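Local coordinates for protein adenine phosphoribosyltransferase, putative (PDB 5VN4) that probably catalyses the transfer of a 5-phosphoribosyl group onto adenine, releasing diphosphate and making AMP in the purine salvage pathway, at residues P60-M63 / R64-D68; M97-E101 / L102-F106; M137-F141 / G142-K146; Q168-A172 / C173-L177; H196-G200 / G201-N205. All blocks are in the same frame, centred on the assembly; numbering follows the deposited sequence.

Interaction 1 (P60-M63 / R64-D68); sequences PEVM and RGIRD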
loop_
_atom_site.group_PDB
_atom_site.type_symbol
_atom_site.label_atom_id
_atom_site.label_comp_id
_atom_site.label_asym_id
_atom_site.label_seq_id
_atom_site.Cartn_x
_atom_site.Cartn_y
_atom_site.Cartn_z
ATOM N N PRO A 60 -15.573 -2.031 2.245
ATOM C CA PRO A 60 -15.016 -2.587 3.488
ATOM C C PRO A 60 -15.461 -4.010 3.774
ATOM O O PRO A 60 -14.703 -4.760 4.401
ATOM C CB PRO A 60 -15.457 -1.581 4.571
ATOM C CG PRO A 60 -16.612 -0.842 3.961
ATOM C CD PRO A 60 -16.284 -0.763 2.487
ATOM N N GLU A 61 -16.660 -4.415 3.339
ATOM C CA GLU A 61 -17.086 -5.796 3.554
ATOM C C GLU A 61 -16.159 -6.783 2.846
ATOM O O GLU A 61 -15.750 -7.793 3.430
ATOM C CB GLU A 61 -18.543 -5.984 3.122
ATOM C CG GLU A 61 -19.071 -7.393 3.348
ATOM C CD GLU A 61 -20.535 -7.546 2.985
ATOM O OE1 GLU A 61 -21.284 -8.120 3.795
ATOM O OE2 GLU A 61 -20.939 -7.087 1.898
ATOM N N VAL A 62 -15.819 -6.515 1.579
ATOM C CA VAL A 62 -14.894 -7.403 0.874
ATOM C C VAL A 62 -13.495 -7.329 1.481
ATOM O O VAL A 62 -12.814 -8.353 1.620
ATOM C CB VAL A 62 -14.902 -7.135 -0.647
ATOM C CG1 VAL A 62 -13.727 -7.839 -1.329
ATOM C CG2 VAL A 62 -16.221 -7.592 -1.275
ATOM N N MET A 63 -13.038 -6.126 1.848
ATOM C CA MET A 63 -11.730 -6.016 2.492
ATOM C C MET A 63 -11.674 -6.832 3.777
ATOM O O MET A 63 -10.687 -7.534 4.036
ATOM C CB MET A 63 -11.382 -4.553 2.764
ATOM C CG MET A 63 -11.052 -3.753 1.516
ATOM S SD MET A 63 -9.493 -4.268 0.733
ATOM C CE MET A 63 -8.288 -3.400 1.741
ATOM N N ARG A 64 -12.733 -6.763 4.585
ATOM C CA ARG A 64 -12.806 -7.583 5.789
ATOM C C ARG A 64 -12.820 -9.071 5.448
ATOM O O ARG A 64 -12.216 -9.879 6.159
ATOM C CB ARG A 64 -14.042 -7.196 6.598
ATOM C CG ARG A 64 -14.132 -7.849 7.968
ATOM C CD ARG A 64 -15.291 -7.262 8.761
ATOM N NE ARG A 64 -15.266 -5.801 8.698
ATOM C CZ ARG A 64 -16.155 -5.057 8.047
ATOM N NH1 ARG A 64 -17.177 -5.625 7.419
ATOM N NH2 ARG A 64 -16.028 -3.738 8.036
ATOM N N GLY A 65 -13.508 -9.456 4.366
ATOM C CA GLY A 65 -13.507 -10.855 3.972
ATOM C C GLY A 65 -12.131 -11.335 3.547
ATOM O O GLY A 65 -11.723 -12.452 3.882
ATOM N N ILE A 66 -11.391 -10.491 2.817
ATOM C CA ILE A 66 -10.011 -10.812 2.449
ATOM C C ILE A 66 -9.159 -10.981 3.699
ATOM O O ILE A 66 -8.429 -11.970 3.856
ATOM C CB ILE A 66 -9.431 -9.714 1.534
ATOM C CG1 ILE A 66 -10.179 -9.629 0.205
ATOM C CG2 ILE A 66 -7.928 -9.930 1.310
ATOM C CD1 ILE A 66 -9.925 -8.318 -0.512
ATOM N N ARG A 67 -9.200 -9.980 4.581
ATOM C CA ARG A 67 -8.440 -10.032 5.823
ATOM C C ARG A 67 -8.777 -11.293 6.606
ATOM O O ARG A 67 -7.884 -12.043 7.021
ATOM C CB ARG A 67 -8.761 -8.782 6.647
ATOM C CG ARG A 67 -7.877 -8.554 7.864
ATOM C CD ARG A 67 -8.431 -9.134 9.168
ATOM N NE ARG A 67 -9.858 -8.903 9.397
ATOM C CZ ARG A 67 -10.385 -7.846 10.014
ATOM N NH1 ARG A 67 -9.618 -6.855 10.456
ATOM N NH2 ARG A 67 -11.698 -7.780 10.180
ATOM N N ASP A 68 -10.071 -11.544 6.810
ATOM C CA ASP A 68 -10.489 -12.675 7.633
ATOM C C ASP A 68 -10.054 -13.993 7.015
ATOM O O ASP A 68 -9.627 -14.908 7.727
ATOM C CB ASP A 68 -12.007 -12.659 7.821
ATOM C CG ASP A 68 -12.486 -11.544 8.736
ATOM O OD1 ASP A 68 -11.655 -10.909 9.415
ATOM O OD2 ASP A 68 -13.712 -11.304 8.771
#
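Val-62 and Ile-66 meet one turn apart in the first two turns of helix 60-75, an alpha-helix of the phosphoribosyltransferase domain. Four i to i+4 backbone bonds run through it, the straightest from Arg-67 N to Met-63 O (174°). On the packed side the side chains of Val-62 and Ile-66 cross obliquely, methyl to methyl, Val-62 CG1 lying 3.9 Å from Ile-66 CD1. The extended chi2 of Ile-66 (162°) carries CD1 back along the helix to that methyl. Met-63 SD lies 4.3 Å from the same Ile-66 CD1. Phe-31 of helix 26-34 and Ile-56 of helix 54-57 cover this face, and Met-97 of helix 95-102 packs on Met-63 and Ile-66.

The loose part is Glu-61, exposed and lying on Lys-30 of helix 26-34, its carboxylate well short of the Arg-64 guanidinium. Arg-64 is instead taken up by the dimer interface: it folds back over the first turn through a bend at chi3 (-48°), and its NH2 bonds Asn-103 OD1 and Val-100 O of the second subunit. Beneath that guanidinium sits the carbonyl of Pro-60, its O 3.8 Å from the plane and displaced toward the rim, while Pro-60 CB comes within 4.1 Å of Arg-64 NH2.

Interaction 2 (M97-E101 / L102-F106); sequences MIAVE and LNVPF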
loop_
_atom_site.group_PDB
_atom_site.type_symbol
_atom_site.label_atom_id
_atom_site.label_comp_id
_atom_site.label_asym_id
_atom_site.label_seq_id
_atom_site.Cartn_x
_atom_site.Cartn_y
_atom_site.Cartn_z
ATOM N N MET A 97 -3.008 -5.335 6.869
ATOM C CA MET A 97 -4.164 -5.675 7.697
ATOM C C MET A 97 -4.150 -7.142 8.107
ATOM O O MET A 97 -4.722 -7.497 9.143
ATOM C CB MET A 97 -5.470 -5.316 6.986
ATOM C CG MET A 97 -5.796 -6.190 5.773
ATOM S SD MET A 97 -7.210 -5.532 4.871
ATOM C CE MET A 97 -7.284 -6.701 3.521
ATOM N N ILE A 98 -3.509 -8.001 7.316
ATOM C CA ILE A 98 -3.343 -9.402 7.692
ATOM C C ILE A 98 -2.224 -9.549 8.712
ATOM O O ILE A 98 -2.391 -10.198 9.754
ATOM C CB ILE A 98 -3.095 -10.259 6.436
ATOM C CG1 ILE A 98 -4.298 -10.168 5.493
ATOM C CG2 ILE A 98 -2.810 -11.709 6.818
ATOM C CD1 ILE A 98 -3.982 -10.590 4.063
ATOM N N ALA A 99 -1.081 -8.913 8.436
ATOM C CA ALA A 99 0.089 -9.040 9.299
ATOM C C ALA A 99 -0.186 -8.548 10.715
ATOM O O ALA A 99 0.312 -9.129 11.686
ATOM C CB ALA A 99 1.265 -8.275 8.696
ATOM N N VAL A 100 -0.963 -7.468 10.864
ATOM C CA VAL A 100 -1.206 -6.948 12.202
ATOM C C VAL A 100 -1.987 -7.953 13.043
ATOM O O VAL A 100 -1.705 -8.122 14.234
ATOM C CB VAL A 100 -1.845 -5.545 12.160
ATOM C CG1 VAL A 100 -3.276 -5.601 11.654
ATOM C CG2 VAL A 100 -1.767 -4.884 13.529
ATOM N N GLU A 101 -2.953 -8.654 12.444
ATOM C CA GLU A 101 -3.721 -9.627 13.216
ATOM C C GLU A 101 -2.911 -10.877 13.522
ATOM O O GLU A 101 -3.139 -11.526 14.549
ATOM C CB GLU A 101 -4.996 -10.022 12.475
ATOM C CG GLU A 101 -5.882 -8.862 12.085
ATOM C CD GLU A 101 -6.364 -8.064 13.271
ATOM O OE1 GLU A 101 -6.438 -8.614 14.394
ATOM O OE2 GLU A 101 -6.674 -6.873 13.073
ATOM N N LEU A 102 -1.991 -11.250 12.635
ATOM C CA LEU A 102 -1.105 -12.374 12.893
ATOM C C LEU A 102 0.067 -11.996 13.782
ATOM O O LEU A 102 0.802 -12.886 14.218
ATOM C CB LEU A 102 -0.578 -12.928 11.569
ATOM C CG LEU A 102 -1.612 -13.552 10.631
ATOM C CD1 LEU A 102 -0.948 -13.909 9.315
ATOM C CD2 LEU A 102 -2.238 -14.789 11.268
ATOM N N ASN A 103 0.254 -10.703 14.047
ATOM C CA ASN A 103 1.378 -10.212 14.840
ATOM C C ASN A 103 2.716 -10.598 14.215
ATOM O O ASN A 103 3.614 -11.117 14.886
ATOM C CB ASN A 103 1.288 -10.664 16.299
ATOM C CG ASN A 103 2.263 -9.926 17.184
ATOM O OD1 ASN A 103 2.458 -8.720 17.038
ATOM N ND2 ASN A 103 2.902 -10.650 18.092
ATOM N N VAL A 104 2.842 -10.345 12.916
ATOM C CA VAL A 104 4.091 -10.618 12.209
ATOM C C VAL A 104 4.501 -9.367 11.445
ATOM O O VAL A 104 3.657 -8.519 11.102
ATOM C CB VAL A 104 3.969 -11.833 11.256
ATOM C CG1 VAL A 104 3.666 -13.114 12.038
ATOM C CG2 VAL A 104 2.925 -11.569 10.167
ATOM N N PRO A 105 5.797 -9.230 11.156
ATOM C CA PRO A 105 6.253 -8.138 10.289
ATOM C C PRO A 105 5.596 -8.184 8.919
ATOM O O PRO A 105 5.377 -9.254 8.341
ATOM C CB PRO A 105 7.757 -8.399 10.164
ATOM C CG PRO A 105 8.112 -9.162 11.395
ATOM C CD PRO A 105 6.920 -10.022 11.687
ATOM N N PHE A 106 5.302 -6.997 8.396
ATOM C CA PHE A 106 5.018 -6.817 6.981
ATOM C C PHE A 106 6.250 -6.199 6.334
ATOM O O PHE A 106 6.680 -5.106 6.720
ATOM C CB PHE A 106 3.790 -5.945 6.731
ATOM C CG PHE A 106 3.512 -5.773 5.275
ATOM C CD1 PHE A 106 3.071 -6.844 4.517
ATOM C CD2 PHE A 106 3.758 -4.568 4.647
ATOM C CE1 PHE A 106 2.838 -6.704 3.159
ATOM C CE2 PHE A 106 3.525 -4.420 3.296
ATOM C CZ PHE A 106 3.069 -5.490 2.551
#
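A Schellman motif closes helix 95-102, with Asn-103 as its C-prime residue, and Ala-99 and Val-104 meet across it. Val-104 N reaches back to Ala-99 O (3.1 Å, 170° at the hydrogen). The motif's second bond, weak at 3.2 Å, joins Asn-103 N to Val-100 O. The positive phi of Asn-103 (59°) turns the chain out of the helix, while Leu-102 N still keeps the regular bond to Ile-98 O (3.1 Å).

Within this last helical turn Ile-98 and Leu-102 lie side by side and point the same way, Ile-98 CG2 touching Leu-102 CD1 at 3.8 Å. The reversal brings the other contacts. Ala-99 CB, though its bond is directed away, nonetheless touches the returning chain: it lies 3.4 Å from Val-104 O and 4.0 Å from Phe-106 CB. In Val-104, with CG1 opposite the carbonyl carbon (chi1 -63°), CG2 falls between N and the carbonyl carbon and packs over the Ala-99 backbone, 3.9 Å from Ala-99 CA.

The turn thus joins helix 95-102 to strand 106-109 in the core sheet. Thr-57 OG1 of the second subunit bonds Phe-106 O. Ile-84 of the adjacent strand 83-87 packs against Ile-98, Ala-99 and Phe-106, and helix 60-75 lies alongside, with Phe-70 on Ile-98 and Lys-75 on Leu-102.

Interaction 3 (M137-F141 / G142-K146); sequences MTVRF and GSFDK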
loop_
_atom_site.group_PDB
_atom_site.type_symbol
_atom_site.label_atom_id
_atom_site.label_comp_id
_atom_site.label_asym_id
_atom_site.label_seq_id
_atom_site.Cartn_x
_atom_site.Cartn_y
_atom_site.Cartn_z
ATOM N N MET A 137 12.738 -5.565 -8.539
ATOM C CA MET A 137 12.217 -5.455 -7.183
ATOM C C MET A 137 13.357 -5.584 -6.185
ATOM O O MET A 137 14.374 -6.234 -6.452
ATOM C CB MET A 137 11.180 -6.543 -6.902
ATOM C CG MET A 137 9.868 -6.355 -7.651
ATOM S SD MET A 137 9.011 -4.856 -7.120
ATOM C CE MET A 137 7.601 -4.871 -8.230
ATOM N N THR A 138 13.180 -4.953 -5.026
ATOM C CA THR A 138 14.189 -4.969 -3.978
ATOM C C THR A 138 13.532 -5.239 -2.630
ATOM O O THR A 138 12.329 -5.042 -2.449
ATOM C CB THR A 138 14.986 -3.656 -3.913
ATOM O OG1 THR A 138 14.088 -2.572 -3.650
ATOM C CG2 THR A 138 15.728 -3.400 -5.221
ATOM N N VAL A 139 14.350 -5.684 -1.677
ATOM C CA VAL A 139 13.916 -5.912 -0.301
ATOM C C VAL A 139 15.075 -5.558 0.620
ATOM O O VAL A 139 16.247 -5.695 0.253
ATOM C CB VAL A 139 13.418 -7.366 -0.099
ATOM C CG1 VAL A 139 14.581 -8.361 -0.096
ATOM C CG2 VAL A 139 12.563 -7.482 1.149
ATOM N N ARG A 140 14.753 -5.079 1.821
ATOM C CA ARG A 140 15.780 -4.693 2.780
ATOM C C ARG A 140 16.537 -5.930 3.246
ATOM O O ARG A 140 15.922 -6.923 3.641
ATOM C CB ARG A 140 15.107 -4.027 3.983
ATOM C CG ARG A 140 16.002 -3.138 4.824
ATOM C CD ARG A 140 15.205 -2.457 5.939
ATOM N NE ARG A 140 14.651 -3.428 6.882
ATOM C CZ ARG A 140 15.354 -4.010 7.851
ATOM N NH1 ARG A 140 16.640 -3.720 8.011
ATOM N NH2 ARG A 140 14.776 -4.886 8.660
ATOM N N PHE A 141 17.865 -5.872 3.208
ATOM C CA PHE A 141 18.659 -6.945 3.782
ATOM C C PHE A 141 18.470 -6.958 5.293
ATOM O O PHE A 141 18.496 -5.908 5.944
ATOM C CB PHE A 141 20.137 -6.757 3.451
ATOM C CG PHE A 141 20.995 -7.889 3.922
ATOM C CD1 PHE A 141 21.090 -9.053 3.179
ATOM C CD2 PHE A 141 21.688 -7.806 5.122
ATOM C CE1 PHE A 141 21.870 -10.107 3.611
ATOM C CE2 PHE A 141 22.472 -8.861 5.558
ATOM C CZ PHE A 141 22.559 -10.012 4.799
ATOM N N GLY A 142 18.248 -8.143 5.845
ATOM C CA GLY A 142 18.037 -8.296 7.266
ATOM C C GLY A 142 16.593 -8.257 7.710
ATOM O O GLY A 142 16.327 -8.404 8.912
ATOM N N SER A 143 15.649 -8.058 6.789
ATOM C CA SER A 143 14.237 -8.062 7.153
ATOM C C SER A 143 13.695 -9.466 7.381
ATOM O O SER A 143 12.680 -9.620 8.068
ATOM C CB SER A 143 13.412 -7.319 6.101
ATOM O OG SER A 143 13.658 -7.829 4.800
ATOM N N PHE A 144 14.336 -10.480 6.805
ATOM C CA PHE A 144 14.001 -11.877 7.047
ATOM C C PHE A 144 15.249 -12.682 6.706
ATOM O O PHE A 144 16.210 -12.148 6.144
ATOM C CB PHE A 144 12.770 -12.304 6.234
ATOM C CG PHE A 144 12.996 -12.298 4.753
ATOM C CD1 PHE A 144 12.987 -11.112 4.042
ATOM C CD2 PHE A 144 13.260 -13.479 4.078
ATOM C CE1 PHE A 144 13.216 -11.103 2.683
ATOM C CE2 PHE A 144 13.480 -13.473 2.715
ATOM C CZ PHE A 144 13.470 -12.286 2.021
ATOM N N ASP A 145 15.249 -13.964 7.066
ATOM C CA ASP A 145 16.473 -14.753 6.892
ATOM C C ASP A 145 16.120 -16.218 6.646
ATOM O O ASP A 145 14.960 -16.569 6.415
ATOM C CB ASP A 145 17.466 -14.514 8.044
ATOM C CG ASP A 145 17.026 -15.138 9.367
ATOM O OD1 ASP A 145 16.060 -15.927 9.415
ATOM O OD2 ASP A 145 17.671 -14.835 10.389
ATOM N N LYS A 146 17.138 -17.085 6.702
ATOM C CA LYS A 146 16.937 -18.477 6.320
ATOM C C LYS A 146 16.010 -19.227 7.267
ATOM O O LYS A 146 15.501 -20.291 6.899
ATOM C CB LYS A 146 18.282 -19.202 6.166
ATOM C CG LYS A 146 19.189 -19.134 7.378
ATOM C CD LYS A 146 20.538 -19.779 7.082
ATOM C CE LYS A 146 21.454 -19.692 8.276
ATOM N NZ LYS A 146 20.853 -20.397 9.434
HETATM O O HOH W 1 16.258 -9.785 4.196
HETATM O O HOH W 2 16.955 -5.678 10.810
#
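Ser-143 OG donates a 2.7 Å hydrogen bond to Arg-140 O, tilted 15° from the carbonyl plane. It can do so because chi1 (53°) sets OG between the residue's own N and carbonyl carbon, folded back over the type II beta turn from Arg-140 to Ser-143. The turn's own bond, Ser-143 N to Arg-140 O, is weak at 3.4 Å. A water adds a third donor to the Arg-140 carbonyl at 2.9 Å and also donates to Phe-144 O, tying the turn to the residue that follows it. Gly-142 takes the turn's third position, where phi of 93° would press a beta carbon against the preceding carbonyl oxygen.

Farther out, in one of its two conformers, Arg-140 bends at chi3 and lays its guanidinium over Ser-143, with NH2 3.6 Å from Ser-143 CA. In that conformer NH2 forms its salt bridge with Glu-58 of the second subunit. A second water lies in the guanidinium plane at its edge, 3.2 Å from Arg-140 NH2. On the buried side Val-139 and Phe-144 cross at about a right angle, and Val-139 CG2 abuts the ring edge in its plane, 4.0 Å from Phe-144 CE1.

Strand 138-140 pairs antiparallel with strand 119-121. Val-107 of strand 106-109 packs on Val-139 and Ser-143, while Leu-169 of helix 161-172 covers Val-139 and Cys-173 lies on Phe-144.

Interaction 4 (Q168-A172 / C173-L177); sequences QLVDA and CGATL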
loop_
_atom_site.group_PDB
_atom_site.type_symbol
_atom_site.label_atom_id
_atom_site.label_comp_id
_atom_site.label_asym_id
_atom_site.label_seq_id
_atom_site.Cartn_x
_atom_site.Cartn_y
_atom_site.Cartn_z
ATOM N N GLN A 168 12.726 -14.762 -6.205
ATOM C CA GLN A 168 14.174 -14.557 -6.259
ATOM C C GLN A 168 14.692 -13.909 -4.981
ATOM O O GLN A 168 15.749 -14.293 -4.466
ATOM C CB GLN A 168 14.539 -13.716 -7.484
ATOM C CG GLN A 168 14.299 -14.459 -8.786
ATOM C CD GLN A 168 14.340 -13.578 -10.020
ATOM O OE1 GLN A 168 14.272 -12.355 -9.927
ATOM N NE2 GLN A 168 14.437 -14.208 -11.198
ATOM N N LEU A 169 13.951 -12.939 -4.436
ATOM C CA LEU A 169 14.383 -12.258 -3.220
ATOM C C LEU A 169 14.261 -13.164 -1.996
ATOM O O LEU A 169 15.123 -13.131 -1.109
ATOM C CB LEU A 169 13.579 -10.972 -3.041
ATOM C CG LEU A 169 13.798 -9.913 -4.122
ATOM C CD1 LEU A 169 12.778 -8.785 -3.972
ATOM C CD2 LEU A 169 15.225 -9.360 -4.083
ATOM N N VAL A 170 13.200 -13.974 -1.926
ATOM C CA VAL A 170 13.080 -14.951 -0.844
ATOM C C VAL A 170 14.230 -15.947 -0.915
ATOM O O VAL A 170 14.869 -16.265 0.098
ATOM C CB VAL A 170 11.708 -15.649 -0.914
ATOM C CG1 VAL A 170 11.642 -16.809 0.069
ATOM C CG2 VAL A 170 10.589 -14.651 -0.661
ATOM N N ASP A 171 14.512 -16.434 -2.123
ATOM C CA ASP A 171 15.601 -17.371 -2.357
ATOM C C ASP A 171 16.949 -16.772 -1.968
ATOM O O ASP A 171 17.833 -17.485 -1.476
ATOM C CB ASP A 171 15.581 -17.757 -3.839
ATOM C CG ASP A 171 16.592 -18.815 -4.184
ATOM O OD1 ASP A 171 16.346 -19.993 -3.845
ATOM O OD2 ASP A 171 17.616 -18.469 -4.808
ATOM N N ALA A 172 17.115 -15.462 -2.160
ATOM C CA ALA A 172 18.374 -14.798 -1.840
ATOM C C ALA A 172 18.700 -14.832 -0.354
ATOM O O ALA A 172 19.865 -14.637 0.010
ATOM C CB ALA A 172 18.347 -13.350 -2.338
ATOM N N CYS A 173 17.709 -15.064 0.506
ATOM C CA CYS A 173 17.939 -15.197 1.936
ATOM C C CYS A 173 17.752 -16.621 2.438
ATOM O O CYS A 173 17.881 -16.860 3.648
ATOM C CB CYS A 173 17.039 -14.238 2.722
ATOM S SG CYS A 173 17.278 -12.491 2.328
ATOM N N GLY A 174 17.467 -17.571 1.550
ATOM C CA GLY A 174 17.340 -18.956 1.955
ATOM C C GLY A 174 16.109 -19.264 2.771
ATOM O O GLY A 174 16.046 -20.311 3.415
ATOM N N ALA A 175 15.116 -18.384 2.756
ATOM C CA ALA A 175 13.939 -18.549 3.591
ATOM C C ALA A 175 12.985 -19.579 2.992
ATOM O O ALA A 175 13.062 -19.934 1.811
ATOM C CB ALA A 175 13.205 -17.217 3.727
ATOM N N THR A 176 12.068 -20.059 3.827
ATOM C CA THR A 176 11.023 -20.968 3.373
ATOM C C THR A 176 9.854 -20.152 2.838
ATOM O O THR A 176 9.327 -19.279 3.539
ATOM C CB THR A 176 10.569 -21.867 4.520
ATOM O OG1 THR A 176 11.650 -22.730 4.896
ATOM C CG2 THR A 176 9.372 -22.714 4.098
ATOM N N LEU A 177 9.463 -20.418 1.594
ATOM C CA LEU A 177 8.298 -19.775 0.998
ATOM C C LEU A 177 7.100 -20.683 1.246
ATOM O O LEU A 177 7.021 -21.789 0.699
ATOM C CB LEU A 177 8.525 -19.525 -0.492
ATOM C CG LEU A 177 7.360 -18.873 -1.246
ATOM C CD1 LEU A 177 6.925 -17.558 -0.594
ATOM C CD2 LEU A 177 7.712 -18.653 -2.709
#
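Val-170 O takes two backbone N-H groups where a Schellman motif ends helix 161-172. The motif's own bonds are Ala-175 N to Val-170 O, weak at 3.4 Å, and Gly-174 N to Asp-171 O at 3.0 Å, the latter donor well above the carbonyl plane. Cys-173 N gives Val-170 O an additional grip at 3.1 Å, standing 58° out of the carbonyl plane. Gly-174 has a phi of 71°, a positive value that suits glycine and lets the chain swing into strand 176-182.

This helix-to-strand connection of the phosphoribosyltransferase core is largely buried. Ile-120 of strand 119-121 covers Ala-172 and Cys-173, and Val-150 of the parallel strand 149-153 packs on Val-170 and Leu-177. Inside the reversal one branch of Val-170 does the touching: with CG1 trans to the backbone N (chi1 172°), this methyl meets the returning chain and lies 3.8 Å from Ala-175 O, 4.0 Å from Ala-175 CB and 4.2 Å from Leu-177 CB.

Interaction 5 (H196-G200 / G201-N205); sequences HTFAG and GRYSN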
loop_
_atom_site.group_PDB
_atom_site.type_symbol
_atom_site.label_atom_id
_atom_site.label_comp_id
_atom_site.label_asym_id
_atom_site.label_seq_id
_atom_site.Cartn_x
_atom_site.Cartn_y
_atom_site.Cartn_z
ATOM N N HIS A 196 7.340 -21.779 -10.196
ATOM C CA HIS A 196 7.432 -23.226 -10.035
ATOM C C HIS A 196 8.543 -23.855 -10.858
ATOM O O HIS A 196 8.847 -25.035 -10.652
ATOM C CB HIS A 196 6.108 -23.899 -10.390
ATOM C CG HIS A 196 5.049 -23.720 -9.352
ATOM N ND1 HIS A 196 3.738 -24.091 -9.555
ATOM C CD2 HIS A 196 5.105 -23.208 -8.100
ATOM C CE1 HIS A 196 3.032 -23.814 -8.473
ATOM N NE2 HIS A 196 3.837 -23.279 -7.574
ATOM N N THR A 197 9.150 -23.116 -11.778
ATOM C CA THR A 197 10.240 -23.657 -12.573
ATOM C C THR A 197 11.571 -22.975 -12.288
ATOM O O THR A 197 12.616 -23.516 -12.664
ATOM C CB THR A 197 9.893 -23.650 -14.075
ATOM O OG1 THR A 197 9.634 -22.322 -14.518
ATOM C CG2 THR A 197 8.658 -24.501 -14.351
ATOM N N PHE A 198 11.559 -21.840 -11.585
ATOM C CA PHE A 198 12.782 -21.172 -11.147
ATOM C C PHE A 198 13.694 -22.135 -10.392
ATOM O O PHE A 198 13.235 -22.962 -9.598
ATOM C CB PHE A 198 12.407 -20.001 -10.225
ATOM C CG PHE A 198 13.589 -19.311 -9.592
ATOM C CD1 PHE A 198 14.484 -18.591 -10.366
ATOM C CD2 PHE A 198 13.800 -19.377 -8.225
ATOM C CE1 PHE A 198 15.573 -17.953 -9.790
ATOM C CE2 PHE A 198 14.891 -18.733 -7.633
ATOM C CZ PHE A 198 15.777 -18.024 -8.418
ATOM N N ALA A 199 15.000 -22.021 -10.645
ATOM C CA ALA A 199 16.009 -22.784 -9.907
ATOM C C ALA A 199 15.719 -24.282 -9.941
ATOM O O ALA A 199 15.775 -24.975 -8.921
ATOM C CB ALA A 199 16.175 -22.270 -8.474
ATOM N N GLY A 200 15.367 -24.776 -11.123
ATOM C CA GLY A 200 15.136 -26.199 -11.308
ATOM C C GLY A 200 13.956 -26.756 -10.545
ATOM O O GLY A 200 13.932 -27.955 -10.248
ATOM N N GLY A 201 12.969 -25.924 -10.220
ATOM C CA GLY A 201 11.785 -26.397 -9.532
ATOM C C GLY A 201 11.852 -26.343 -8.025
ATOM O O GLY A 201 11.017 -26.971 -7.362
ATOM N N ARG A 202 12.815 -25.599 -7.465
ATOM C CA ARG A 202 12.979 -25.473 -6.018
ATOM C C ARG A 202 11.690 -25.083 -5.296
ATOM O O ARG A 202 11.488 -25.475 -4.139
ATOM C CB ARG A 202 14.084 -24.448 -5.736
ATOM C CG ARG A 202 14.436 -24.221 -4.262
ATOM C CD ARG A 202 15.656 -23.303 -4.137
ATOM N NE ARG A 202 16.829 -23.918 -4.759
ATOM C CZ ARG A 202 17.892 -23.255 -5.204
ATOM N NH1 ARG A 202 17.957 -21.934 -5.094
ATOM N NH2 ARG A 202 18.896 -23.919 -5.760
ATOM N N TYR A 203 10.810 -24.318 -5.946
ATOM C CA TYR A 203 9.591 -23.824 -5.315
ATOM C C TYR A 203 8.319 -24.428 -5.906
ATOM O O TYR A 203 7.237 -23.861 -5.746
ATOM C CB TYR A 203 9.571 -22.292 -5.337
ATOM C CG TYR A 203 10.773 -21.730 -4.596
ATOM C CD1 TYR A 203 10.782 -21.635 -3.204
ATOM C CD2 TYR A 203 11.924 -21.355 -5.284
ATOM C CE1 TYR A 203 11.905 -21.161 -2.522
ATOM C CE2 TYR A 203 13.029 -20.872 -4.621
ATOM C CZ TYR A 203 13.020 -20.779 -3.245
ATOM O OH TYR A 203 14.145 -20.310 -2.599
ATOM N N SER A 204 8.420 -25.578 -6.583
ATOM C CA SER A 204 7.238 -26.165 -7.204
ATOM C C SER A 204 6.197 -26.631 -6.189
ATOM O O SER A 204 5.034 -26.821 -6.565
ATOM C CB SER A 204 7.633 -27.322 -8.119
ATOM O OG SER A 204 8.240 -28.358 -7.372
ATOM N N ASN A 205 6.569 -26.807 -4.919
ATOM C CA ASN A 205 5.609 -27.212 -3.900
ATOM C C ASN A 205 4.927 -26.031 -3.199
ATOM O O ASN A 205 4.297 -26.229 -2.151
ATOM C CB ASN A 205 6.245 -28.186 -2.897
ATOM C CG ASN A 205 7.182 -27.507 -1.938
ATOM O OD1 ASN A 205 7.653 -26.396 -2.185
ATOM N ND2 ASN A 205 7.459 -28.175 -0.827
HETATM O O HOH W 3 10.830 -23.407 -8.530
#
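The chain leaves helix 192-197 at Phe-198 and coils back through three successive residues of positive phi, Ala-199, Gly-200 and Gly-201, into a type I beta turn from Gly-201 to Ser-204. Gly-201 N bonds Phe-198 O at 3.0 Å, and Arg-202 N makes a weak bond to Ala-199 O. Phi of 91° at Gly-201 leaves no room for a beta carbon beside the carbonyl of Gly-200, and its CA-H points to His-196 O. A water bridges the fold, donating to Phe-198 O and accepting from Tyr-203 N, both at 2.7 Å.

Phe-198 and Tyr-203 run side by side in the same direction and meet at their ring edges, Phe-198 CD2 4.0 Å from Tyr-203 CE2. A bend at chi3 of Arg-202 (-62°) brings its guanidinium against Ala-199 CB, which sits over the group's centre, 3.8 Å above its plane. The His-196 ring has Ser-204 O over its centre, and its CD2 comes within 3.2 Å of Tyr-203 O; His-196 NE2 bonds Val-206 O.

Leu-164 and Val-167 of helix 161-172 pack on Phe-198. Arg-202 and Tyr-203 both turn their polar ends to Asp-171 of that helix, so this surface loop is held by a charge pair and a hydroxyl bond beside an aromatic patch; the guanidinium, with Lys-240 of the second subunit, would probably favour an ionised Asp-171.

The five contacts follow one another along the chain and form two groups. Interactions 1 and 2 touch where Met-97 CE lies 3.5 Å from Met-63 O. Interactions 3, 4 and 5 form a chain of neighbours: Phe-144 CE2 packs 3.6 Å from Cys-173 CB, and Asp-171 CG lies 3.8 Å from Phe-198 CE2. The groups come nearest between interactions 2 and 3, about 5 Å between closest atoms without touching. Interactions 1 to 4 all reach the second subunit through several residues, interaction 5 through Arg-202. None lines the active site: the side chain of Phe-106 is about 11 Å from bound pyrophosphate, and that of Ile-66 about 14 Å from adenine.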